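DUF416 domain-containing protein (Shewanella baltica, PDB 2Q9R) is of unknown function, an all-helical DUF416 family member whose two copies in the assembly bind benzoic acid in pockets where the subunits meet. Local coordinates at residues 122-127 with 192-197; 131-136 with 143-148; 147-150 with 154-157. All coordinates share one frame; numbering follows the deposited sequence. Where two conformers were deposited one is given.

Contact 1 (122-127 with 192-197). With BEZ (benzoic acid), chain E.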
loop_
_atom_site.group_PDB
_atom_site.type_symbol
_atom_site.label_atom_id
_atom_site.label_comp_id
_atom_site.label_asym_id
_atom_site.label_seq_id
_atom_site.Cartn_x
_atom_site.Cartn_y
_atom_site.Cartn_z
ATOM N N LYS A 122 7.262 6.201 -16.611
ATOM C CA LYS A 122 5.824 6.361 -16.721
ATOM C C LYS A 122 5.073 5.035 -16.645
ATOM O O LYS A 122 3.977 4.938 -16.091
ATOM C CB LYS A 122 5.508 7.034 -18.046
ATOM C CG LYS A 122 5.966 8.509 -18.101
ATOM C CD LYS A 122 5.656 9.150 -19.467
ATOM C CE LYS A 122 5.971 10.671 -19.503
ATOM N NZ LYS A 122 5.669 11.273 -20.854
ATOM N N LEU A 123 5.651 3.987 -17.209
ATOM C CA LEU A 123 5.015 2.696 -17.156
ATOM C C LEU A 123 4.893 2.280 -15.699
ATOM O O LEU A 123 3.819 1.885 -15.227
ATOM C CB LEU A 123 5.810 1.713 -17.995
ATOM C CG LEU A 123 5.230 0.315 -18.127
ATOM C CD1 LEU A 123 5.747 -0.369 -19.404
ATOM C CD2 LEU A 123 5.587 -0.480 -16.875
ATOM N N SER A 124 5.981 2.469 -14.950
ATOM C CA SER A 124 6.002 2.074 -13.549
ATOM C C SER A 124 4.998 2.858 -12.758
ATOM O O SER A 124 4.258 2.256 -11.983
ATOM C CB SER A 124 7.393 2.248 -12.930
ATOM O OG SER A 124 7.419 1.749 -11.596
ATOM N N SER A 125 4.968 4.189 -12.945
ATOM C CA SER A 125 4.066 4.993 -12.189
ATOM C C SER A 125 2.606 4.786 -12.605
ATOM O O SER A 125 1.695 4.850 -11.764
ATOM C CB SER A 125 4.490 6.469 -12.154
ATOM O OG SER A 125 4.590 6.987 -13.445
ATOM N N SER A 126 2.360 4.540 -13.876
ATOM C CA SER A 126 0.982 4.302 -14.300
ATOM C C SER A 126 0.396 3.036 -13.709
ATOM O O SER A 126 -0.793 2.980 -13.421
ATOM C CB SER A 126 0.917 4.204 -15.815
ATOM O OG SER A 126 1.430 5.404 -16.353
ATOM N N THR A 127 1.220 1.998 -13.576
ATOM C CA THR A 127 0.763 0.770 -12.959
ATOM C C THR A 127 0.201 1.078 -11.577
ATOM O O THR A 127 -0.881 0.602 -11.181
ATOM C CB THR A 127 1.903 -0.305 -12.890
ATOM O OG1 THR A 127 2.332 -0.590 -14.221
ATOM C CG2 THR A 127 1.407 -1.574 -12.277
ATOM N N VAL A 192 9.636 -6.158 -2.852
ATOM C CA VAL A 192 8.282 -5.582 -2.853
ATOM C C VAL A 192 8.107 -4.797 -4.171
ATOM O O VAL A 192 8.970 -3.994 -4.513
ATOM C CB VAL A 192 8.040 -4.706 -1.646
ATOM C CG1 VAL A 192 6.628 -4.182 -1.624
ATOM C CG2 VAL A 192 8.352 -5.502 -0.363
ATOM N N SER A 193 6.997 -5.051 -4.888
ATOM C CA SER A 193 6.762 -4.444 -6.208
ATOM C C SER A 193 6.309 -3.014 -6.055
ATOM O O SER A 193 6.031 -2.560 -4.955
ATOM C CB SER A 193 5.706 -5.207 -7.009
ATOM O OG SER A 193 4.358 -4.862 -6.655
ATOM N N ASN A 194 6.131 -2.348 -7.180
ATOM C CA ASN A 194 5.622 -0.962 -7.207
ATOM C C ASN A 194 4.233 -0.837 -6.740
ATOM O O ASN A 194 3.803 0.273 -6.432
ATOM C CB ASN A 194 5.742 -0.369 -8.629
ATOM C CG ASN A 194 5.150 -1.255 -9.690
ATOM O OD1 ASN A 194 5.024 -2.474 -9.492
ATOM N ND2 ASN A 194 4.879 -0.693 -10.850
ATOM N N ILE A 195 3.516 -1.958 -6.653
ATOM C CA ILE A 195 2.163 -1.945 -6.084
ATOM C C ILE A 195 2.058 -2.786 -4.796
ATOM O O ILE A 195 0.946 -3.189 -4.372
ATOM C CB ILE A 195 1.049 -2.251 -7.109
ATOM C CG1 ILE A 195 1.250 -3.586 -7.829
ATOM C CG2 ILE A 195 0.904 -1.130 -8.116
ATOM C CD1 ILE A 195 -0.100 -4.118 -8.394
ATOM N N GLY A 196 3.210 -3.037 -4.181
ATOM C CA GLY A 196 3.279 -3.621 -2.851
ATOM C C GLY A 196 3.231 -5.143 -2.775
ATOM O O GLY A 196 3.016 -5.716 -1.723
ATOM N N ILE A 197 3.424 -5.798 -3.901
ATOM C CA ILE A 197 3.392 -7.255 -3.966
ATOM C C ILE A 197 4.716 -7.883 -3.589
ATOM O O ILE A 197 5.815 -7.511 -4.084
ATOM C CB ILE A 197 2.962 -7.742 -5.379
ATOM C CG1 ILE A 197 1.564 -7.181 -5.699
ATOM C CG2 ILE A 197 3.027 -9.260 -5.415
ATOM C CD1 ILE A 197 0.487 -7.605 -4.672
HETATM C C BEZ E . -3.872 -8.022 -7.085
HETATM O O1 BEZ E . -3.712 -7.299 -6.050
HETATM O O2 BEZ E . -5.017 -8.386 -7.493
HETATM C C1 BEZ E . -2.673 -8.478 -7.842
HETATM C C2 BEZ E . -2.634 -9.783 -8.391
HETATM C C3 BEZ E . -1.492 -10.177 -9.087
HETATM C C4 BEZ E . -0.427 -9.294 -9.243
HETATM C C5 BEZ E . -0.479 -8.011 -8.695
HETATM C C6 BEZ E . -1.619 -7.585 -7.992
HETATM O O HOH W 1 4.619 -1.778 -13.590
#

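Contact 2 (131-136 with 143-148). With BEZ (benzoic acid), chain B.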
loop_
_atom_site.group_PDB
_atom_site.type_symbol
_atom_site.label_atom_id
_atom_site.label_comp_id
_atom_site.label_asym_id
_atom_site.label_seq_id
_atom_site.Cartn_x
_atom_site.Cartn_y
_atom_site.Cartn_z
ATOM N N TYR A 131 -3.841 0.885 -10.381
ATOM C CA TYR A 131 -4.174 0.098 -9.199
ATOM C C TYR A 131 -5.051 0.890 -8.248
ATOM O O TYR A 131 -6.110 0.419 -7.861
ATOM C CB TYR A 131 -2.899 -0.371 -8.487
ATOM C CG TYR A 131 -3.157 -1.223 -7.267
ATOM C CD1 TYR A 131 -3.548 -2.534 -7.404
ATOM C CD2 TYR A 131 -3.013 -0.716 -5.977
ATOM C CE1 TYR A 131 -3.802 -3.313 -6.307
ATOM C CE2 TYR A 131 -3.262 -1.505 -4.855
ATOM C CZ TYR A 131 -3.643 -2.810 -5.047
ATOM O OH TYR A 131 -3.907 -3.653 -4.012
ATOM N N ILE A 132 -4.615 2.106 -7.910
ATOM C CA ILE A 132 -5.373 3.007 -7.030
ATOM C C ILE A 132 -6.703 3.376 -7.653
ATOM O O ILE A 132 -7.745 3.317 -6.992
ATOM C CB ILE A 132 -4.595 4.281 -6.745
ATOM C CG1 ILE A 132 -3.350 3.966 -5.891
ATOM C CG2 ILE A 132 -5.509 5.339 -6.077
ATOM C CD1 ILE A 132 -2.329 5.077 -5.800
ATOM N N GLU A 133 -6.671 3.708 -8.938
ATOM C CA GLU A 133 -7.881 4.176 -9.638
ATOM C C GLU A 133 -8.879 3.042 -9.922
ATOM O O GLU A 133 -10.085 3.288 -9.989
ATOM C CB GLU A 133 -7.531 4.956 -10.908
ATOM C CG GLU A 133 -7.036 6.382 -10.688
ATOM C CD GLU A 133 -6.209 6.895 -11.864
ATOM O OE1 GLU A 133 -6.355 6.368 -12.972
ATOM O OE2 GLU A 133 -5.358 7.778 -11.707
ATOM N N ALA A 134 -8.384 1.813 -10.033
ATOM C CA ALA A 134 -9.214 0.622 -10.273
ATOM C C ALA A 134 -10.315 0.490 -9.239
ATOM O O ALA A 134 -11.445 0.217 -9.542
ATOM C CB ALA A 134 -8.340 -0.643 -10.230
ATOM N N ILE A 135 -9.932 0.677 -7.992
ATOM C CA ILE A 135 -10.827 0.475 -6.858
ATOM C C ILE A 135 -11.678 1.735 -6.618
ATOM O O ILE A 135 -12.902 1.667 -6.497
ATOM C CB ILE A 135 -9.938 0.102 -5.629
ATOM C CG1 ILE A 135 -10.600 0.417 -4.265
ATOM C CG2 ILE A 135 -8.628 0.792 -5.776
ATOM N N SER A 136 -11.013 2.880 -6.625
ATOM C CA SER A 136 -11.601 4.141 -6.183
ATOM C C SER A 136 -12.950 4.522 -6.761
ATOM O O SER A 136 -13.852 4.960 -6.037
ATOM C CB SER A 136 -10.615 5.248 -6.486
ATOM O OG SER A 136 -9.505 5.167 -5.596
ATOM N N GLU A 143 -5.925 17.942 -11.674
ATOM C CA GLU A 143 -5.068 18.103 -10.488
ATOM C C GLU A 143 -5.719 17.448 -9.285
ATOM O O GLU A 143 -5.038 16.870 -8.447
ATOM C CB GLU A 143 -4.790 19.596 -10.205
ATOM N N ALA A 144 -7.043 17.515 -9.212
ATOM C CA ALA A 144 -7.770 16.966 -8.096
ATOM C C ALA A 144 -7.551 15.443 -8.043
ATOM O O ALA A 144 -7.311 14.876 -6.967
ATOM C CB ALA A 144 -9.243 17.294 -8.204
ATOM N N LEU A 145 -7.626 14.791 -9.203
ATOM C CA LEU A 145 -7.354 13.344 -9.292
ATOM C C LEU A 145 -5.917 13.047 -8.861
ATOM O O LEU A 145 -5.658 12.081 -8.137
ATOM C CB LEU A 145 -7.649 12.789 -10.702
ATOM C CG LEU A 145 -7.432 11.273 -10.901
ATOM C CD1 LEU A 145 -8.369 10.449 -10.003
ATOM C CD2 LEU A 145 -7.642 10.901 -12.366
ATOM N N ASP A 146 -4.984 13.873 -9.323
ATOM C CA ASP A 146 -3.570 13.699 -9.003
ATOM C C ASP A 146 -3.371 13.741 -7.491
ATOM O O ASP A 146 -2.715 12.871 -6.902
ATOM C CB ASP A 146 -2.735 14.803 -9.670
ATOM C CG ASP A 146 -1.230 14.546 -9.575
ATOM O OD1 ASP A 146 -0.759 13.541 -10.161
ATOM O OD2 ASP A 146 -0.525 15.344 -8.909
ATOM N N ASP A 147 -3.928 14.756 -6.845
ATOM C CA ASP A 147 -3.839 14.846 -5.382
ATOM C C ASP A 147 -4.463 13.638 -4.678
ATOM O O ASP A 147 -3.951 13.144 -3.666
ATOM C CB ASP A 147 -4.563 16.072 -4.856
ATOM C CG ASP A 147 -3.962 17.372 -5.302
ATOM O OD1 ASP A 147 -2.800 17.422 -5.741
ATOM O OD2 ASP A 147 -4.696 18.370 -5.176
ATOM N N PHE A 148 -5.606 13.198 -5.194
ATOM C CA PHE A 148 -6.273 12.029 -4.645
ATOM C C PHE A 148 -5.400 10.781 -4.769
ATOM O O PHE A 148 -5.243 10.017 -3.819
ATOM C CB PHE A 148 -7.596 11.792 -5.366
ATOM C CG PHE A 148 -8.282 10.543 -4.958
ATOM C CD1 PHE A 148 -9.051 10.510 -3.814
ATOM C CD2 PHE A 148 -8.170 9.393 -5.722
ATOM C CE1 PHE A 148 -9.691 9.335 -3.428
ATOM C CE2 PHE A 148 -8.824 8.237 -5.363
ATOM C CZ PHE A 148 -9.568 8.189 -4.207
HETATM C C BEZ B . -9.955 5.108 -2.086
HETATM O O1 BEZ B . -8.769 4.668 -2.228
HETATM O O2 BEZ B . -10.821 5.048 -3.012
HETATM C C1 BEZ B . -10.345 5.735 -0.792
HETATM C C2 BEZ B . -11.192 6.869 -0.779
HETATM C C3 BEZ B . -11.529 7.433 0.450
HETATM C C4 BEZ B . -11.048 6.876 1.632
HETATM C C5 BEZ B . -10.211 5.758 1.604
HETATM C C6 BEZ B . -9.859 5.166 0.379
#

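Contact 3 (147-150 with 154-157). With BEZ (benzoic acid), chain B.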
loop_
_atom_site.group_PDB
_atom_site.type_symbol
_atom_site.label_atom_id
_atom_site.label_comp_id
_atom_site.label_asym_id
_atom_site.label_seq_id
_atom_site.Cartn_x
_atom_site.Cartn_y
_atom_site.Cartn_z
ATOM N N ASP A 147 -3.928 14.756 -6.845
ATOM C CA ASP A 147 -3.839 14.846 -5.382
ATOM C C ASP A 147 -4.463 13.638 -4.678
ATOM O O ASP A 147 -3.951 13.144 -3.666
ATOM C CB ASP A 147 -4.563 16.072 -4.856
ATOM C CG ASP A 147 -3.962 17.372 -5.302
ATOM O OD1 ASP A 147 -2.800 17.422 -5.741
ATOM O OD2 ASP A 147 -4.696 18.370 -5.176
ATOM N N PHE A 148 -5.606 13.198 -5.194
ATOM C CA PHE A 148 -6.273 12.029 -4.645
ATOM C C PHE A 148 -5.400 10.781 -4.769
ATOM O O PHE A 148 -5.243 10.017 -3.819
ATOM C CB PHE A 148 -7.596 11.792 -5.366
ATOM C CG PHE A 148 -8.282 10.543 -4.958
ATOM C CD1 PHE A 148 -9.051 10.510 -3.814
ATOM C CD2 PHE A 148 -8.170 9.393 -5.722
ATOM C CE1 PHE A 148 -9.691 9.335 -3.428
ATOM C CE2 PHE A 148 -8.824 8.237 -5.363
ATOM C CZ PHE A 148 -9.568 8.189 -4.207
ATOM N N VAL A 149 -4.805 10.589 -5.933
ATOM C CA VAL A 149 -3.899 9.455 -6.120
ATOM C C VAL A 149 -2.706 9.539 -5.139
ATOM O O VAL A 149 -2.332 8.537 -4.490
ATOM C CB VAL A 149 -3.451 9.343 -7.595
ATOM C CG1 VAL A 149 -2.450 8.207 -7.771
ATOM C CG2 VAL A 149 -4.687 9.119 -8.519
ATOM N N PHE A 150 -2.123 10.723 -4.978
ATOM C CA PHE A 150 -0.954 10.846 -4.104
ATOM C C PHE A 150 -1.276 10.773 -2.621
ATOM O O PHE A 150 -0.356 10.709 -1.807
ATOM C CB PHE A 150 -0.112 12.095 -4.422
ATOM C CG PHE A 150 0.828 11.890 -5.572
ATOM C CD1 PHE A 150 0.361 11.985 -6.889
ATOM C CD2 PHE A 150 2.163 11.553 -5.360
ATOM C CE1 PHE A 150 1.196 11.778 -7.973
ATOM C CE2 PHE A 150 3.014 11.331 -6.457
ATOM C CZ PHE A 150 2.518 11.445 -7.771
ATOM N N VAL A 154 1.177 4.000 -1.379
ATOM C CA VAL A 154 1.862 3.307 -2.454
ATOM C C VAL A 154 2.325 4.269 -3.568
ATOM O O VAL A 154 3.398 4.076 -4.143
ATOM C CB VAL A 154 0.974 2.157 -2.992
ATOM C CG1 VAL A 154 -0.168 2.697 -3.816
ATOM C CG2 VAL A 154 1.767 1.142 -3.743
HETATM N N MSE A 155 1.536 5.307 -3.879
HETATM C CA MSE A 155 1.983 6.243 -4.901
HETATM C C MSE A 155 3.113 7.139 -4.382
HETATM O O MSE A 155 4.056 7.469 -5.113
HETATM C CB MSE A 155 0.862 7.123 -5.448
HETATM C CG MSE A 155 1.381 8.122 -6.501
HETATM SE SE MSE A 155 2.187 7.278 -8.055
HETATM C CE MSE A 155 0.622 6.992 -8.536
ATOM N N GLU A 156 3.013 7.566 -3.137
ATOM C CA GLU A 156 4.052 8.389 -2.546
ATOM C C GLU A 156 5.359 7.613 -2.519
ATOM O O GLU A 156 6.410 8.177 -2.743
ATOM C CB GLU A 156 3.669 8.787 -1.111
ATOM C CG GLU A 156 4.604 9.828 -0.490
ATOM C CD GLU A 156 4.667 11.149 -1.310
ATOM O OE1 GLU A 156 3.597 11.627 -1.813
ATOM O OE2 GLU A 156 5.799 11.694 -1.451
ATOM N N GLU A 157 5.284 6.314 -2.247
ATOM C CA GLU A 157 6.447 5.430 -2.265
ATOM C C GLU A 157 7.037 5.284 -3.655
ATOM O O GLU A 157 8.253 5.318 -3.837
ATOM C CB GLU A 157 6.074 4.071 -1.663
ATOM C CG GLU A 157 6.067 4.152 -0.140
ATOM C CD GLU A 157 5.747 2.851 0.603
ATOM O OE1 GLU A 157 5.672 1.767 -0.028
ATOM O OE2 GLU A 157 5.581 2.918 1.850
HETATM C C BEZ B . -9.955 5.108 -2.086
HETATM O O1 BEZ B . -8.769 4.668 -2.228
HETATM O O2 BEZ B . -10.821 5.048 -3.012
HETATM C C1 BEZ B . -10.345 5.735 -0.792
HETATM C C2 BEZ B . -11.192 6.869 -0.779
HETATM C C3 BEZ B . -11.529 7.433 0.450
HETATM C C4 BEZ B . -11.048 6.876 1.632
HETATM C C5 BEZ B . -10.211 5.758 1.604
HETATM C C6 BEZ B . -9.859 5.166 0.379
#

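Contact 1 (122-127 with 192-197)
Asn194 faces the helical segment 122-127 with its carboxamide and gives ND2 to the carbonyl of Ser124, ND2 to O 3.2 Å. The N-H points fairly well at the oxygen (148°), and Ser124 O lies close to the amide plane of Asn194. The same nitrogen donates to a water 3.0 Å from ND2, and that water donates to Thr127 OG1. One amide thus holds the helix at two points a turn apart, directly and through water. Asn194 CG sits between its backbone N and carbonyl carbon (chi1 51°), which swings the amide toward the helix, where the Thr127 side chain crosses it at about a right angle, CB 3.6 Å from ND2. Beside this polar patch, Ile195 CG2 rests 3.9 Å from Thr127 O.

Further out, Asn34 of helix 17-42 gives its ND2 to Asn194 OD1, leaving the amide with partners at both ends. Ser124 OG pairs with Glu158 and Thr127 OG1 with Asp97. The loop is braced from within: Ser193 OG accepts from the backbone N of Ile195, 3.0 Å away, and from that of Ile197. Ile195 CD1 and Ile197 CG1 border a benzoic acid, CG1 lying 3.7 Å from its C5. The loop carries an ST turn at Ser193 within a type I beta turn (Ser193-Gly196), and Ile195 and Ile197 line the benzoic acid pocket, which His152 and Ser136 of the second subunit complete.

Contact 2 (131-136 with 143-148)
Ser136 and Phe148 meet between two consecutive helices of this all-helical fold, 120-136 and 142-150, which are joined by a short loop and whose segments run nearly at right angles. The axes of the two segments are 103° apart in direction and come no closer than 11.6 Å, so the helices meet through side chains, with Phe148 reaching across to the short Ser136.

The apolar part is modest: Ile132 CG2 approaches the Phe148 ring obliquely, 4.5 Å from CE2.

A separate van der Waals contact, between a methyl and a carboxylate, lies nearer the surface. There the side chains of Leu145 and Glu133 cross at about a right angle, with Leu145 CD2 against Glu133 OE2 at 3.9 Å. The carboxylate is reached because the Glu133 chain is extended beyond CG (chi2 157°), carrying its end toward helix 142-150.

Aromatic contacts centre on Phe148. With CG anti to the backbone N (chi1 174°), its ring reaches across to helix 120-136 and presents its edge to oxygen atoms: Ser136 OG lies near the ring plane, 3.2 Å from CE2, and the carboxylate O2 of a benzoic acid lies near the same plane. His152 packs edge-to-face with this ring and takes up the Phe148 carbonyl through ND1. Leu37 of the second subunit also packs on the phenylalanine, which places this contact at the subunit interface.

Polar contacts gather at the benzoic acid, which is also hydrogen-bonded to His152 NE2 of the same chain. Ser136 OG lies 2.9 Å from both Ile132 O and benzoic acid O2.

Contact 3 (147-150 with 154-157)
Met155, present as selenomethionine, lays its CG methylene over the face of the Phe150 ring, 3.6 Å from the centroid and only 9° off the ring normal. This is a CH-pi contact in which the methylene stands almost directly above the middle of the ring. From CG the chain bends (chi2 60°), leaving SE higher above the same face and off-centre, 4.6 Å from the centroid, an oblique Met-aromatic contact. The end of the side chain lies beside Val149 CG1, though the position of the CE methyl is doubtful. Closer to the backbone, Met155 CB rests 3.6 Å from Val149 O.

These residues flank the tight turn joining two consecutive helices of this all-helical fold, 142-150 and 153-170, and Met155 is buried between them against Val149 and Phe150. Val149 also packs on Ile132 and Glu133 of helix 120-136.

Glu156 meets Phe150 differently, at the rim of the ring instead of over a face. Its OE1 lies near the ring plane 3.8 Å from CD2, with the carboxylate plane turned 62° from that of the ring. A bend at chi2 folds the acid back toward helix 142-150, an approach in which the carboxylate oxygen is probably favoured by the partly positive ring hydrogens. Replacing Phe150 by an alanine would probably leave the Met155 methylene and selenium without an aromatic surface and the Glu156 carboxylate without its edge partner. Glu156 OE2 lies near the like-charged Glu160 one turn further along helix 153-170.

Followed from the N terminus, the chain enters contact 1 on helix 120-136, and only the loop after helix 177-190 closes it, with 64 residues between the segments. Contacts 2 and 3 are both nested inside that span. Contact 2 closes the short connection from helix 120-136 to helix 142-150; contact 3 begins on residues it shares with contact 2, Asp147 and Phe148, and closes the next connection, to helix 153-170. The two meet through Ile132, whose CD1 packs on Val149, Val154 and Met155. Contact 1 joins them from the C-terminal side, where Ile195 touches Tyr131 and Val154. Together they gather three successive helices and the C-terminal loop beside the second subunit.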